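Local coordinates for DNA protection during starvation protein (Brevibacillus brevis, PDB 1N1Q) that probably oxidises iron(II) with hydrogen peroxide, stores the iron as a mineral inside a hollow dodecamer, and binds and protects DNA during starvation, at residues V113-A118 / A132-L137; A61-S66 / E124-M129; N102-L107 / E138-M143. One frame throughout, in Å; residues are numbered along the deposited sequence.

Interaction 1: residues V113-A118 / A132-L137; sequences VARDVA and AIEAGL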
loop_
_atom_site.group_PDB
_atom_site.type_symbol
_atom_site.label_atom_id
_atom_site.label_comp_id
_atom_site.label_asym_id
_atom_site.label_seq_id
_atom_site.Cartn_x
_atom_site.Cartn_y
_atom_site.Cartn_z
ATOM N N VAL A 113 -24.819 -22.049 25.531
ATOM C CA VAL A 113 -25.562 -21.176 26.434
ATOM C C VAL A 113 -25.953 -19.865 25.747
ATOM O O VAL A 113 -27.097 -19.423 25.846
ATOM C CB VAL A 113 -24.730 -20.848 27.702
ATOM C CG1 VAL A 113 -25.369 -19.689 28.472
ATOM C CG2 VAL A 113 -24.642 -22.078 28.598
ATOM N N ALA A 114 -25.000 -19.252 25.050
ATOM C CA ALA A 114 -25.250 -17.995 24.353
ATOM C C ALA A 114 -26.321 -18.143 23.274
ATOM O O ALA A 114 -27.166 -17.261 23.099
ATOM C CB ALA A 114 -23.952 -17.476 23.739
ATOM N N ARG A 115 -26.274 -19.248 22.541
ATOM C CA ARG A 115 -27.254 -19.489 21.490
ATOM C C ARG A 115 -28.649 -19.571 22.100
ATOM O O ARG A 115 -29.602 -19.001 21.570
ATOM C CB ARG A 115 -26.933 -20.784 20.751
ATOM C CG ARG A 115 -25.697 -20.708 19.856
ATOM C CD ARG A 115 -25.316 -22.104 19.398
ATOM N NE ARG A 115 -26.516 -22.865 19.078
ATOM C CZ ARG A 115 -26.726 -24.130 19.428
ATOM N NH1 ARG A 115 -25.809 -24.804 20.108
ATOM N NH2 ARG A 115 -27.886 -24.706 19.142
ATOM N N ASP A 116 -28.759 -20.276 23.224
ATOM C CA ASP A 116 -30.047 -20.418 23.886
ATOM C C ASP A 116 -30.597 -19.061 24.300
ATOM O O ASP A 116 -31.789 -18.794 24.181
ATOM C CB ASP A 116 -29.937 -21.318 25.111
ATOM C CG ASP A 116 -31.230 -21.362 25.910
ATOM O OD1 ASP A 116 -31.310 -20.677 26.946
ATOM O OD2 ASP A 116 -32.167 -22.064 25.487
ATOM N N VAL A 117 -29.718 -18.197 24.783
ATOM C CA VAL A 117 -30.129 -16.866 25.189
ATOM C C VAL A 117 -30.531 -16.035 23.974
ATOM O O VAL A 117 -31.507 -15.280 24.031
ATOM C CB VAL A 117 -28.998 -16.148 25.949
ATOM C CG1 VAL A 117 -29.341 -14.679 26.124
ATOM C CG2 VAL A 117 -28.797 -16.791 27.304
ATOM N N ALA A 118 -29.789 -16.183 22.879
ATOM C CA ALA A 118 -30.106 -15.461 21.657
ATOM C C ALA A 118 -31.451 -15.941 21.137
ATOM O O ALA A 118 -32.292 -15.131 20.746
ATOM C CB ALA A 118 -29.011 -15.680 20.601
ATOM N N ALA A 132 -22.287 -21.619 13.869
ATOM C CA ALA A 132 -21.243 -21.862 12.877
ATOM C C ALA A 132 -19.864 -21.945 13.538
ATOM O O ALA A 132 -19.047 -22.783 13.164
ATOM C CB ALA A 132 -21.257 -20.763 11.802
ATOM N N ILE A 133 -19.601 -21.084 14.517
ATOM C CA ILE A 133 -18.312 -21.122 15.218
ATOM C C ILE A 133 -18.243 -22.434 16.003
ATOM O O ILE A 133 -17.230 -23.138 15.986
ATOM C CB ILE A 133 -18.138 -19.955 16.240
ATOM C CG1 ILE A 133 -17.825 -18.637 15.521
ATOM C CG2 ILE A 133 -16.989 -20.275 17.208
ATOM C CD1 ILE A 133 -18.814 -18.241 14.503
ATOM N N GLU A 134 -19.336 -22.767 16.684
ATOM C CA GLU A 134 -19.406 -23.987 17.483
ATOM C C GLU A 134 -19.129 -25.250 16.670
ATOM O O GLU A 134 -18.345 -26.108 17.083
ATOM C CB GLU A 134 -20.787 -24.115 18.139
ATOM C CG GLU A 134 -20.867 -25.227 19.186
ATOM C CD GLU A 134 -22.294 -25.517 19.637
ATOM O OE1 GLU A 134 -23.052 -24.560 19.897
ATOM O OE2 GLU A 134 -22.655 -26.709 19.737
ATOM N N ALA A 135 -19.785 -25.368 15.522
ATOM C CA ALA A 135 -19.609 -26.530 14.660
ATOM C C ALA A 135 -18.141 -26.684 14.267
ATOM O O ALA A 135 -17.606 -27.799 14.246
ATOM C CB ALA A 135 -20.488 -26.392 13.397
ATOM N N GLY A 136 -17.495 -25.563 13.956
ATOM C CA GLY A 136 -16.099 -25.595 13.563
ATOM C C GLY A 136 -15.195 -26.056 14.691
ATOM O O GLY A 136 -14.243 -26.814 14.462
ATOM N N LEU A 137 -15.482 -25.598 15.909
ATOM C CA LEU A 137 -14.680 -25.983 17.068
ATOM C C LEU A 137 -14.817 -27.470 17.362
ATOM O O LEU A 137 -13.832 -28.142 17.688
ATOM C CB LEU A 137 -15.099 -25.180 18.303
ATOM C CG LEU A 137 -14.880 -23.662 18.239
ATOM C CD1 LEU A 137 -15.222 -23.040 19.578
ATOM C CD2 LEU A 137 -13.435 -23.367 17.867
HETATM O O HOH W 1 -25.460 -28.064 20.227
#
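Arg115 of 113-118 and Glu134 of 132-137 meet through their charged ends, with their CA atoms 9.9 Å apart. Along 113-118 the arginine alone reaches 132-137, and Glu134 is the one residue there that answers it. Arg115 starts toward the facing helix, then kinks at its third torsion (chi3 40°), and this bend brings NH1 to OE1 of Glu134; the two side chains cross at about a right angle. Glu134 comes from its own side with a chain extended beyond CG, presenting the carboxylate at its end. NH1 of Arg115 gives a salt-bridging hydrogen bond to OE1 of Glu134, 2.8 Å long but well short of straight, with an N-H...O angle of 136°. OE1 receives it on its syn lone pair, the side of the other oxygen, and sits at the guanidinium edge, though tilted from that plane. Guanidinium and carboxylate planes stand 45° apart. The bridge has a single direct bond, since OE2 of Glu134 stays 3.7 Å from NH1 of Arg115. Glu134 OE1 also lies 3.4 Å from Arg115 CD, so it sits in the bend of the chain. A water closes a second path: it accepts from Arg115 NH1 at 3.3 Å and donates to Glu134 OE2 at 3.2 Å. Glu134 is buried, and its OE2 lies close to OE2 of Glu138, a like charge that the arginine probably offsets in part. Arg115 NE has a further, long and weak ion pair with Asp131. The polar bridge links helix 93-120 to the following helix 124-148 of the ferritin-like bundle, while Ala114 and Val117 pack on Leu12 of helix 4-33, Leu137 on Trp20 of that helix, and Ala118 on Ala127 of helix 124-148.

Interaction 2: residues A61-S66 / E124-M129; sequences AERVLS and EATADM. With FEO (mu-oxo-diiron), chain E.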
loop_
_atom_site.group_PDB
_atom_site.type_symbol
_atom_site.label_atom_id
_atom_site.label_comp_id
_atom_site.label_asym_id
_atom_site.label_seq_id
_atom_site.Cartn_x
_atom_site.Cartn_y
_atom_site.Cartn_z
ATOM N N ALA A 61 -17.828 -9.019 16.547
ATOM C CA ALA A 61 -17.929 -7.597 16.854
ATOM C C ALA A 61 -18.924 -6.888 15.937
ATOM O O ALA A 61 -19.698 -6.039 16.371
ATOM C CB ALA A 61 -16.563 -6.947 16.736
ATOM N N GLU A 62 -18.907 -7.234 14.659
ATOM C CA GLU A 62 -19.823 -6.599 13.729
ATOM C C GLU A 62 -21.265 -7.038 13.913
ATOM O O GLU A 62 -22.183 -6.288 13.583
ATOM C CB GLU A 62 -19.332 -6.796 12.290
ATOM C CG GLU A 62 -18.129 -5.902 12.036
ATOM C CD GLU A 62 -17.520 -6.042 10.664
ATOM O OE1 GLU A 62 -17.925 -6.943 9.903
ATOM O OE2 GLU A 62 -16.614 -5.241 10.359
ATOM N N ARG A 63 -21.464 -8.230 14.466
ATOM C CA ARG A 63 -22.816 -8.696 14.739
ATOM C C ARG A 63 -23.310 -7.852 15.923
ATOM O O ARG A 63 -24.480 -7.464 15.979
ATOM C CB ARG A 63 -22.824 -10.194 15.084
ATOM C CG ARG A 63 -24.210 -10.762 15.381
ATOM C CD ARG A 63 -25.172 -10.545 14.213
ATOM N NE ARG A 63 -26.561 -10.770 14.604
ATOM C CZ ARG A 63 -27.610 -10.315 13.928
ATOM N NH1 ARG A 63 -27.434 -9.611 12.819
ATOM N NH2 ARG A 63 -28.833 -10.537 14.383
ATOM N N VAL A 64 -22.412 -7.561 16.865
ATOM C CA VAL A 64 -22.768 -6.731 18.018
ATOM C C VAL A 64 -23.267 -5.384 17.502
ATOM O O VAL A 64 -24.310 -4.885 17.919
ATOM C CB VAL A 64 -21.549 -6.483 18.947
ATOM C CG1 VAL A 64 -21.863 -5.356 19.938
ATOM C CG2 VAL A 64 -21.193 -7.760 19.701
ATOM N N LEU A 65 -22.506 -4.798 16.586
ATOM C CA LEU A 65 -22.875 -3.517 16.002
ATOM C C LEU A 65 -24.214 -3.611 15.264
ATOM O O LEU A 65 -25.038 -2.704 15.340
ATOM C CB LEU A 65 -21.790 -3.057 15.022
ATOM C CG LEU A 65 -20.431 -2.654 15.609
ATOM C CD1 LEU A 65 -19.368 -2.675 14.523
ATOM C CD2 LEU A 65 -20.542 -1.271 16.230
ATOM N N SER A 66 -24.419 -4.719 14.555
ATOM C CA SER A 66 -25.639 -4.942 13.795
ATOM C C SER A 66 -26.891 -5.037 14.659
ATOM O O SER A 66 -27.996 -4.836 14.155
ATOM C CB SER A 66 -25.503 -6.206 12.946
ATOM O OG SER A 66 -24.503 -6.029 11.959
ATOM N N GLU A 124 -32.340 -15.078 16.142
ATOM C CA GLU A 124 -31.885 -16.273 15.446
ATOM C C GLU A 124 -30.610 -16.054 14.641
ATOM O O GLU A 124 -29.780 -16.959 14.530
ATOM C CB GLU A 124 -32.979 -16.766 14.510
ATOM C CG GLU A 124 -33.358 -18.226 14.676
ATOM C CD GLU A 124 -34.071 -18.503 15.988
ATOM O OE1 GLU A 124 -34.844 -17.626 16.443
ATOM O OE2 GLU A 124 -33.872 -19.603 16.552
ATOM N N ALA A 125 -30.456 -14.859 14.078
ATOM C CA ALA A 125 -29.266 -14.541 13.286
ATOM C C ALA A 125 -28.027 -14.664 14.161
ATOM O O ALA A 125 -26.992 -15.182 13.725
ATOM C CB ALA A 125 -29.369 -13.130 12.722
ATOM N N THR A 126 -28.126 -14.186 15.398
ATOM C CA THR A 126 -26.994 -14.275 16.307
ATOM C C THR A 126 -26.738 -15.739 16.664
ATOM O O THR A 126 -25.593 -16.197 16.655
ATOM C CB THR A 126 -27.243 -13.475 17.593
ATOM O OG1 THR A 126 -27.205 -12.074 17.290
ATOM C CG2 THR A 126 -26.191 -13.810 18.648
ATOM N N ALA A 127 -27.808 -16.467 16.968
ATOM C CA ALA A 127 -27.690 -17.874 17.316
ATOM C C ALA A 127 -27.010 -18.644 16.189
ATOM O O ALA A 127 -26.134 -19.478 16.441
ATOM C CB ALA A 127 -29.071 -18.474 17.598
ATOM N N ASP A 128 -27.412 -18.361 14.952
ATOM C CA ASP A 128 -26.843 -19.043 13.800
ATOM C C ASP A 128 -25.342 -18.801 13.643
ATOM O O ASP A 128 -24.587 -19.733 13.360
ATOM C CB ASP A 128 -27.567 -18.615 12.525
ATOM C CG ASP A 128 -27.174 -19.461 11.324
ATOM O OD1 ASP A 128 -27.492 -20.664 11.322
ATOM O OD2 ASP A 128 -26.535 -18.922 10.399
ATOM N N MET A 129 -24.904 -17.557 13.825
ATOM C CA MET A 129 -23.483 -17.242 13.701
ATOM C C MET A 129 -22.696 -17.988 14.775
ATOM O O MET A 129 -21.615 -18.523 14.524
ATOM C CB MET A 129 -23.240 -15.736 13.859
ATOM C CG MET A 129 -22.455 -15.388 15.102
ATOM S SD MET A 129 -21.807 -13.734 15.047
ATOM C CE MET A 129 -20.590 -13.895 13.831
HETATM FE FE1 FEO E . -14.839 -5.750 9.419
HETATM FE FE2 FEO E . -16.625 -6.130 6.621
HETATM O O FEO E . -14.880 -6.011 7.539
HETATM O O HOH W 2 -16.688 -4.114 5.771
#
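Arg63 of 61-66 spans the gap to Ala125, Thr126 and Met129 on 124-129, two antiparallel segments whose axes lie 11.1 Å apart. Its CB starts toward the partner helix and meets the sulfur of Met129, with SD 3.7 Å from CB; the two side chains run past each other in opposite directions. CG, anti to the backbone N (chi1 -180°), points across to the same sulfur. The chain then bends at chi2 (57°), carrying the head toward the start of helix 124-148. There NE donates to OG1 of Thr126 in a nearly straight bond of 3.1 Å (170°), with OG1 lying in the guanidinium plane. One face of the head is covered by the CB of Ala125, near the rim, 3.5 Å from CZ of Arg63. At the tip, NH2 forms a salt bridge with Asp123, whose other carboxylate oxygen is hydrogen-bonded to Thr126 OG1. Asp123 ties the two together, and with the NE bond this should restrict rotation of the head.

On the neighbouring position, Glu62 leaves in another direction: its OE2 binds an iron of the mu-oxo-diiron group at 2.1 Å, together with Asp58 and with His31 of a second subunit. The arginine contact therefore sits on the helix that supplies Asp58 and Glu62 to the di-nuclear ferroxidase centre between subunits, characteristic of Dps.

Interaction 3: residues N102-L107 / E138-M143; sequences NDFVDL and EKHVWM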
loop_
_atom_site.group_PDB
_atom_site.type_symbol
_atom_site.label_atom_id
_atom_site.label_comp_id
_atom_site.label_asym_id
_atom_site.label_seq_id
_atom_site.Cartn_x
_atom_site.Cartn_y
_atom_site.Cartn_z
ATOM N N ASN A 102 -8.874 -27.984 25.477
ATOM C CA ASN A 102 -9.577 -27.519 26.669
ATOM C C ASN A 102 -10.331 -26.219 26.395
ATOM O O ASN A 102 -11.495 -26.085 26.754
ATOM C CB ASN A 102 -8.611 -27.290 27.834
ATOM C CG ASN A 102 -8.006 -28.576 28.355
ATOM O OD1 ASN A 102 -8.563 -29.659 28.163
ATOM N ND2 ASN A 102 -6.867 -28.464 29.027
ATOM N N ASP A 103 -9.660 -25.262 25.760
ATOM C CA ASP A 103 -10.285 -23.980 25.456
ATOM C C ASP A 103 -11.479 -24.132 24.515
ATOM O O ASP A 103 -12.558 -23.581 24.767
ATOM C CB ASP A 103 -9.257 -23.021 24.844
ATOM C CG ASP A 103 -8.209 -22.574 25.851
ATOM O OD1 ASP A 103 -8.380 -22.850 27.054
ATOM O OD2 ASP A 103 -7.223 -21.944 25.436
ATOM N N PHE A 104 -11.288 -24.869 23.425
ATOM C CA PHE A 104 -12.379 -25.069 22.473
ATOM C C PHE A 104 -13.559 -25.780 23.129
ATOM O O PHE A 104 -14.715 -25.476 22.845
ATOM C CB PHE A 104 -11.895 -25.865 21.260
ATOM C CG PHE A 104 -11.096 -25.053 20.268
ATOM C CD1 PHE A 104 -10.708 -25.613 19.049
ATOM C CD2 PHE A 104 -10.744 -23.733 20.536
ATOM C CE1 PHE A 104 -9.982 -24.870 18.118
ATOM C CE2 PHE A 104 -10.017 -22.984 19.608
ATOM C CZ PHE A 104 -9.637 -23.545 18.403
ATOM N N VAL A 105 -13.268 -26.728 24.010
ATOM C CA VAL A 105 -14.330 -27.446 24.702
ATOM C C VAL A 105 -15.109 -26.468 25.584
ATOM O O VAL A 105 -16.336 -26.523 25.643
ATOM C CB VAL A 105 -13.765 -28.599 25.568
ATOM C CG1 VAL A 105 -14.879 -29.237 26.400
ATOM C CG2 VAL A 105 -13.134 -29.647 24.675
ATOM N N ASP A 106 -14.389 -25.569 26.250
ATOM C CA ASP A 106 -15.021 -24.578 27.107
ATOM C C ASP A 106 -15.907 -23.662 26.250
ATOM O O ASP A 106 -17.062 -23.397 26.594
ATOM C CB ASP A 106 -13.945 -23.769 27.833
ATOM C CG ASP A 106 -14.507 -22.932 28.970
ATOM O OD1 ASP A 106 -15.494 -23.373 29.588
ATOM O OD2 ASP A 106 -13.937 -21.860 29.251
ATOM N N LEU A 107 -15.373 -23.202 25.123
ATOM C CA LEU A 107 -16.124 -22.336 24.221
ATOM C C LEU A 107 -17.380 -23.005 23.677
ATOM O O LEU A 107 -18.416 -22.360 23.522
ATOM C CB LEU A 107 -15.248 -21.879 23.052
ATOM C CG LEU A 107 -14.034 -21.013 23.399
ATOM C CD1 LEU A 107 -13.422 -20.478 22.114
ATOM C CD2 LEU A 107 -14.452 -19.860 24.311
ATOM N N GLU A 138 -16.038 -27.985 17.254
ATOM C CA GLU A 138 -16.270 -29.398 17.513
ATOM C C GLU A 138 -15.455 -30.258 16.547
ATOM O O GLU A 138 -14.944 -31.304 16.919
ATOM C CB GLU A 138 -17.767 -29.714 17.415
ATOM C CG GLU A 138 -18.581 -29.109 18.563
ATOM C CD GLU A 138 -20.069 -29.385 18.461
ATOM O OE1 GLU A 138 -20.494 -30.053 17.501
ATOM O OE2 GLU A 138 -20.824 -28.936 19.349
ATOM N N LYS A 139 -15.315 -29.805 15.311
ATOM C CA LYS A 139 -14.546 -30.548 14.327
ATOM C C LYS A 139 -13.064 -30.480 14.684
ATOM O O LYS A 139 -12.363 -31.489 14.634
ATOM C CB LYS A 139 -14.783 -29.983 12.924
ATOM C CG LYS A 139 -14.023 -30.724 11.838
ATOM C CD LYS A 139 -14.405 -30.214 10.458
ATOM C CE LYS A 139 -13.565 -30.900 9.375
ATOM N NZ LYS A 139 -13.956 -30.454 8.008
ATOM N N HIS A 140 -12.593 -29.289 15.054
ATOM C CA HIS A 140 -11.198 -29.122 15.453
ATOM C C HIS A 140 -10.902 -29.986 16.666
ATOM O O HIS A 140 -9.825 -30.579 16.766
ATOM C CB HIS A 140 -10.888 -27.663 15.808
ATOM C CG HIS A 140 -10.701 -26.772 14.621
ATOM N ND1 HIS A 140 -9.857 -27.090 13.577
ATOM C CD2 HIS A 140 -11.214 -25.551 14.332
ATOM C CE1 HIS A 140 -9.857 -26.101 12.697
ATOM N NE2 HIS A 140 -10.672 -25.155 13.134
ATOM N N VAL A 141 -11.855 -30.054 17.594
ATOM C CA VAL A 141 -11.667 -30.851 18.807
ATOM C C VAL A 141 -11.429 -32.323 18.490
ATOM O O VAL A 141 -10.563 -32.955 19.087
ATOM C CB VAL A 141 -12.875 -30.696 19.777
ATOM C CG1 VAL A 141 -12.807 -31.742 20.887
ATOM C CG2 VAL A 141 -12.854 -29.300 20.398
ATOM N N TRP A 142 -12.190 -32.879 17.557
ATOM C CA TRP A 142 -11.984 -34.280 17.193
ATOM C C TRP A 142 -10.565 -34.482 16.656
ATOM O O TRP A 142 -9.863 -35.409 17.058
ATOM C CB TRP A 142 -12.989 -34.726 16.124
ATOM C CG TRP A 142 -12.408 -35.694 15.125
ATOM C CD1 TRP A 142 -11.813 -36.898 15.391
ATOM C CD2 TRP A 142 -12.309 -35.504 13.709
ATOM N NE1 TRP A 142 -11.341 -37.463 14.228
ATOM C CE2 TRP A 142 -11.635 -36.629 13.181
ATOM C CE3 TRP A 142 -12.726 -34.493 12.833
ATOM C CZ2 TRP A 142 -11.368 -36.771 11.816
ATOM C CZ3 TRP A 142 -12.461 -34.634 11.477
ATOM C CH2 TRP A 142 -11.787 -35.768 10.982
ATOM N N MET A 143 -10.146 -33.615 15.743
ATOM C CA MET A 143 -8.812 -33.725 15.156
ATOM C C MET A 143 -7.672 -33.561 16.155
ATOM O O MET A 143 -6.712 -34.326 16.129
ATOM C CB MET A 143 -8.640 -32.705 14.032
ATOM C CG MET A 143 -9.533 -32.952 12.836
ATOM S SD MET A 143 -9.230 -31.774 11.504
ATOM C CE MET A 143 -10.526 -30.627 11.807
#
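Phe104 of 102-107 meets both His140 and Val141 of 138-143, and Val105 adds a lighter touch. The two helical segments run antiparallel at 149°, their axes 9.5 Å apart, and come closest at Phe104 and Val141, whose CA atoms are 6.9 Å apart.

The apolar contacts gather on one methyl. CG2 of Val141 reaches CB of Phe104 at 3.7 Å, near the plane of the ring and at its edge. The same methyl of Val141 lies 4.3 Å from CG2 of Val105, on the more exposed side of the seam. It can serve both because the isopropyl group is turned with CG1 anti to the backbone N (chi1 168°), which leaves CG2 beside that N and facing 102-107.

The aromatic contact is off to the buried side. CE1 of Phe104 lies 3.7 Å from CB of His140, which approaches the phenyl edge near its plane, and 4.0 Å from CD2 of the imidazole. The ring centroids are 6.0 Å apart and the planes meet at 44°, so the rings neither stack nor form a T. What joins them is therefore mainly the phenyl edge against the histidine's CB and near ring carbons.

The polar side of the account belongs to a neighbour. His140 NE2 is hydrogen-bonded to Glu52 OE1 of helix 39-66, which satisfies that nitrogen in a buried setting; the side chain also packs on Glu48 and Leu49. The contact thus closes the seam between helix 93-120 and helix 124-148, with helix 39-66 beyond the histidine and helix 4-33 beyond Leu107, which packs on Gln16, Asn19, Trp20 and Leu23.

All three contacts use helix 124-148 and lie within the ferritin-like domain. Interactions 1 and 3 join it to helix 93-120, the shorter-range pair 113-118/132-137 falling within the span of 102-107/138-143, as expected of an antiparallel helix pair; their centres are about 13 Å apart and they touch where Leu137 meets Phe104 and Leu107. Interaction 2 reaches instead to helix 39-66. Its centre is about 11 Å from that of interaction 1, which it touches through Ala118 against Thr126, and about 21 Å from that of interaction 3. Along the chain, interaction 2 crosses both others. The last helix is thereby fixed to two others of the bundle, including the helix that supplies iron ligands.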